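Local coordinates for acetyl xylan esterase (Metagenome, PDB 6XYC), which probably removes acetyl and feruloyl groups from xylan as a bifunctional carbohydrate esterase of the alpha/beta hydrolase fold, at residues 212-222 against 240-250. Numbering follows the deposited sequence.
Sequences INFVDKDDPDI and NLKNVYDNAGA
The ring of Tyr245 lies between Val215 and Ile222. Val215 CG1 sits almost over the ring centre, 3.5 Å from the centroid and 6° off the normal. Ile222 CG2 covers the opposite face, displaced toward the rim on the CE2 and CZ side. Both are CH-pi contacts, and together they limit how far the ring can turn. The methyl of Val215 reaches the face because CG1 stands anti to the backbone N (chi1 -177°). The phenol oxygen is held by water: Tyr245 OH donates its proton to a water at 2.8 Å, and that water donates to Pro220 O.

Val215 also packs its CB on Val244 CG1 at 3.7 Å. Three residues earlier in the loop segment, Ile212 meets the same Val244, and the two side chains cross at about a right angle. Ile212 CG1 and Val244 CG2 are only 3.5 Å apart, a tight fit. The CD1 methyl of Ile212 continues onto the helix backbone at Asn240 and Leu241.

Near the helix end the contact becomes more polar. A second water bridges Lys217 N and Ala248 O, while Ala250 CB rests 3.5 Å from Asp216 O. The helix closes in a Schellman motif, with Gly249 at positive phi. The facing loop makes a type I turn from Asp216 to Asp219. Two carboxylates brace it: Asp219 OD2 accepts from Asp216 N at 2.7 Å, met from above the carboxylate plane, and Asp216 OD1 takes the N-H of Asp218 through its anti lone pair, an Asx turn.

Outside the pair, Asn240 ND2 bonds Asp173 OD2, and Tyr245 touches Val132 and Ala252. Helix 236-248 is the crossover of the beta-alpha-beta unit joining strands 222-227 and 252-257 of the alpha/beta hydrolase sheet, and loop 212-222 covers its side between helix 203-208 and the first strand.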
loop_
_atom_site.group_PDB
_atom_site.type_symbol
_atom_site.label_atom_id
_atom_site.label_comp_id
_atom_site.label_asym_id
_atom_site.label_seq_id
_atom_site.Cartn_x
_atom_site.Cartn_y
_atom_site.Cartn_z
ATOM N N ILE A 212 8.019 9.677 0.783
ATOM C CA ILE A 212 8.139 10.828 1.667
ATOM C C ILE A 212 8.499 12.078 0.879
ATOM O O ILE A 212 8.194 13.202 1.303
ATOM C CB ILE A 212 9.190 10.525 2.768
ATOM C CG1 ILE A 212 9.081 11.531 3.911
ATOM C CG2 ILE A 212 10.597 10.512 2.176
ATOM C CD1 ILE A 212 9.882 11.125 5.139
ATOM N N ASN A 213 9.118 11.910 -0.287
ATOM C CA ASN A 213 9.593 13.054 -1.047
ATOM C C ASN A 213 8.499 13.791 -1.814
ATOM O O ASN A 213 8.757 14.891 -2.311
ATOM C CB ASN A 213 10.659 12.616 -2.056
ATOM C CG ASN A 213 11.958 12.215 -1.400
ATOM O OD1 ASN A 213 12.471 11.124 -1.641
ATOM N ND2 ASN A 213 12.503 13.096 -0.565
ATOM N N PHE A 214 7.297 13.230 -1.923
ATOM C CA PHE A 214 6.281 13.758 -2.823
ATOM C C PHE A 214 4.992 14.128 -2.107
ATOM O O PHE A 214 3.970 14.358 -2.763
ATOM C CB PHE A 214 6.058 12.730 -3.925
ATOM C CG PHE A 214 7.343 12.231 -4.531
ATOM C CD1 PHE A 214 8.059 13.033 -5.405
ATOM C CD2 PHE A 214 7.853 10.984 -4.203
ATOM C CE1 PHE A 214 9.241 12.591 -5.959
ATOM C CE2 PHE A 214 9.039 10.533 -4.754
ATOM C CZ PHE A 214 9.734 11.341 -5.633
ATOM N N VAL A 215 5.034 14.256 -0.783
ATOM C CA VAL A 215 3.858 14.626 -0.008
ATOM C C VAL A 215 3.463 16.059 -0.337
ATOM O O VAL A 215 4.310 16.962 -0.383
ATOM C CB VAL A 215 4.143 14.456 1.490
ATOM C CG1 VAL A 215 2.904 14.765 2.304
ATOM C CG2 VAL A 215 4.639 13.046 1.767
ATOM N N ASP A 216 2.168 16.276 -0.562
ATOM C CA ASP A 216 1.636 17.587 -0.901
ATOM C C ASP A 216 0.392 17.843 -0.063
ATOM O O ASP A 216 -0.287 16.905 0.367
ATOM C CB ASP A 216 1.294 17.685 -2.393
ATOM C CG ASP A 216 0.746 19.045 -2.780
ATOM O OD1 ASP A 216 -0.398 19.359 -2.390
ATOM O OD2 ASP A 216 1.456 19.802 -3.472
ATOM N N LYS A 217 0.095 19.126 0.160
ATOM C CA LYS A 217 -1.064 19.506 0.962
ATOM C C LYS A 217 -2.343 18.826 0.487
ATOM O O LYS A 217 -3.249 18.577 1.290
ATOM C CB LYS A 217 -1.202 21.036 0.931
ATOM C CG LYS A 217 -2.616 21.570 0.939
ATOM C CD LYS A 217 -2.639 23.060 0.579
ATOM C CE LYS A 217 -2.544 23.282 -0.924
ATOM N NZ LYS A 217 -3.871 23.188 -1.590
ATOM N N ASP A 218 -2.427 18.501 -0.799
ATOM C CA ASP A 218 -3.653 17.975 -1.380
ATOM C C ASP A 218 -3.749 16.455 -1.322
ATOM O O ASP A 218 -4.702 15.892 -1.874
ATOM C CB ASP A 218 -3.789 18.420 -2.842
ATOM C CG ASP A 218 -4.059 19.905 -2.982
ATOM O OD1 ASP A 218 -4.588 20.513 -2.029
ATOM O OD2 ASP A 218 -3.745 20.469 -4.052
ATOM N N ASP A 219 -2.799 15.777 -0.683
ATOM C CA ASP A 219 -2.840 14.325 -0.631
ATOM C C ASP A 219 -4.021 13.852 0.217
ATOM O O ASP A 219 -4.459 14.557 1.133
ATOM C CB ASP A 219 -1.548 13.768 -0.043
ATOM C CG ASP A 219 -0.365 13.946 -0.961
ATOM O OD1 ASP A 219 -0.569 14.107 -2.182
ATOM O OD2 ASP A 219 0.777 13.916 -0.464
ATOM N N PRO A 220 -4.553 12.662 -0.062
ATOM C CA PRO A 220 -5.558 12.086 0.843
ATOM C C PRO A 220 -4.991 11.912 2.246
ATOM O O PRO A 220 -3.779 11.797 2.445
ATOM C CB PRO A 220 -5.898 10.732 0.199
ATOM C CG PRO A 220 -4.757 10.444 -0.753
ATOM C CD PRO A 220 -4.259 11.787 -1.211
ATOM N N ASP A 221 -5.888 11.899 3.232
ATOM C CA ASP A 221 -5.473 11.708 4.616
ATOM C C ASP A 221 -4.779 10.362 4.784
ATOM O O ASP A 221 -5.098 9.381 4.103
ATOM C CB ASP A 221 -6.678 11.768 5.555
ATOM C CG ASP A 221 -7.300 13.147 5.622
ATOM O OD1 ASP A 221 -6.903 14.026 4.835
ATOM O OD2 ASP A 221 -8.195 13.341 6.469
ATOM N N ILE A 222 -3.840 10.301 5.725
ATOM C CA ILE A 222 -3.115 9.066 5.990
ATOM C C ILE A 222 -3.131 8.762 7.480
ATOM O O ILE A 222 -3.047 9.671 8.313
ATOM C CB ILE A 222 -1.663 9.136 5.468
ATOM C CG1 ILE A 222 -0.994 7.769 5.595
ATOM C CG2 ILE A 222 -0.854 10.181 6.234
ATOM C CD1 ILE A 222 0.352 7.663 4.880
ATOM N N ASN A 240 9.365 10.332 10.580
ATOM C CA ASN A 240 9.741 11.230 9.496
ATOM C C ASN A 240 8.565 11.497 8.564
ATOM O O ASN A 240 8.349 12.639 8.140
ATOM C CB ASN A 240 10.921 10.642 8.723
ATOM C CG ASN A 240 12.196 10.595 9.547
ATOM O OD1 ASN A 240 12.270 11.175 10.631
ATOM N ND2 ASN A 240 13.205 9.901 9.034
ATOM N N LEU A 241 7.791 10.462 8.231
ATOM C CA LEU A 241 6.652 10.662 7.343
ATOM C C LEU A 241 5.634 11.613 7.960
ATOM O O LEU A 241 5.112 12.498 7.275
ATOM C CB LEU A 241 5.996 9.320 7.011
ATOM C CG LEU A 241 4.929 9.344 5.914
ATOM C CD1 LEU A 241 5.496 9.910 4.613
ATOM C CD2 LEU A 241 4.364 7.952 5.677
ATOM N N LYS A 242 5.334 11.438 9.249
ATOM C CA LYS A 242 4.405 12.332 9.933
ATOM C C LYS A 242 4.919 13.767 9.913
ATOM O O LYS A 242 4.155 14.706 9.658
ATOM C CB LYS A 242 4.191 11.851 11.371
ATOM C CG LYS A 242 3.563 12.858 12.302
ATOM C CD LYS A 242 2.095 13.057 12.004
ATOM C CE LYS A 242 1.436 13.853 13.115
ATOM N NZ LYS A 242 0.252 14.628 12.635
ATOM N N ASN A 243 6.213 13.957 10.175
ATOM C CA ASN A 243 6.782 15.300 10.147
ATOM C C ASN A 243 6.611 15.943 8.777
ATOM O O ASN A 243 6.309 17.138 8.679
ATOM C CB ASN A 243 8.263 15.247 10.535
ATOM C CG ASN A 243 8.944 16.600 10.442
ATOM O OD1 ASN A 243 9.378 17.026 9.375
ATOM N ND2 ASN A 243 9.055 17.275 11.578
ATOM N N VAL A 244 6.792 15.166 7.709
ATOM C CA VAL A 244 6.656 15.701 6.358
ATOM C C VAL A 244 5.202 16.055 6.060
ATOM O O VAL A 244 4.919 17.106 5.469
ATOM C CB VAL A 244 7.230 14.698 5.337
ATOM C CG1 VAL A 244 6.811 15.081 3.930
ATOM C CG2 VAL A 244 8.753 14.617 5.472
ATOM N N TYR A 245 4.256 15.199 6.458
ATOM C CA TYR A 245 2.850 15.547 6.278
ATOM C C TYR A 245 2.502 16.813 7.053
ATOM O O TYR A 245 1.841 17.715 6.528
ATOM C CB TYR A 245 1.954 14.386 6.711
ATOM C CG TYR A 245 1.613 13.427 5.589
ATOM C CD1 TYR A 245 2.537 12.490 5.158
ATOM C CD2 TYR A 245 0.370 13.464 4.961
ATOM C CE1 TYR A 245 2.242 11.608 4.143
ATOM C CE2 TYR A 245 0.065 12.583 3.931
ATOM C CZ TYR A 245 1.016 11.661 3.532
ATOM O OH TYR A 245 0.740 10.775 2.518
ATOM N N ASP A 246 2.949 16.895 8.308
ATOM C CA ASP A 246 2.716 18.085 9.121
ATOM C C ASP A 246 3.244 19.336 8.428
ATOM O O ASP A 246 2.537 20.341 8.302
ATOM C CB ASP A 246 3.372 17.912 10.493
ATOM C CG ASP A 246 2.613 16.956 11.395
ATOM O OD1 ASP A 246 3.102 16.681 12.511
ATOM O OD2 ASP A 246 1.525 16.484 11.004
ATOM N N ASN A 247 4.486 19.282 7.952
ATOM C CA ASN A 247 5.121 20.468 7.388
ATOM C C ASN A 247 4.600 20.799 5.997
ATOM O O ASN A 247 4.732 21.946 5.558
ATOM C CB ASN A 247 6.639 20.281 7.335
ATOM C CG ASN A 247 7.315 20.623 8.649
ATOM O OD1 ASN A 247 7.153 21.723 9.176
ATOM N ND2 ASN A 247 8.080 19.682 9.183
ATOM N N ALA A 248 4.013 19.830 5.293
ATOM C CA ALA A 248 3.449 20.090 3.973
ATOM C C ALA A 248 2.020 20.607 4.040
ATOM O O ALA A 248 1.444 20.922 2.994
ATOM C CB ALA A 248 3.492 18.819 3.117
ATOM N N GLY A 249 1.443 20.717 5.232
ATOM C CA GLY A 249 0.055 21.103 5.358
ATOM C C GLY A 249 -0.939 20.000 5.086
ATOM O O GLY A 249 -2.141 20.280 4.997
ATOM N N ALA A 250 -0.481 18.759 4.948
ATOM C CA ALA A 250 -1.364 17.624 4.734
ATOM C C ALA A 250 -1.789 17.051 6.083
ATOM O O ALA A 250 -1.332 17.491 7.142
ATOM C CB ALA A 250 -0.669 16.574 3.870
HETATM O O HOH W 1 2.030 21.063 0.223
HETATM O O HOH W 2 -1.765 10.500 1.349
#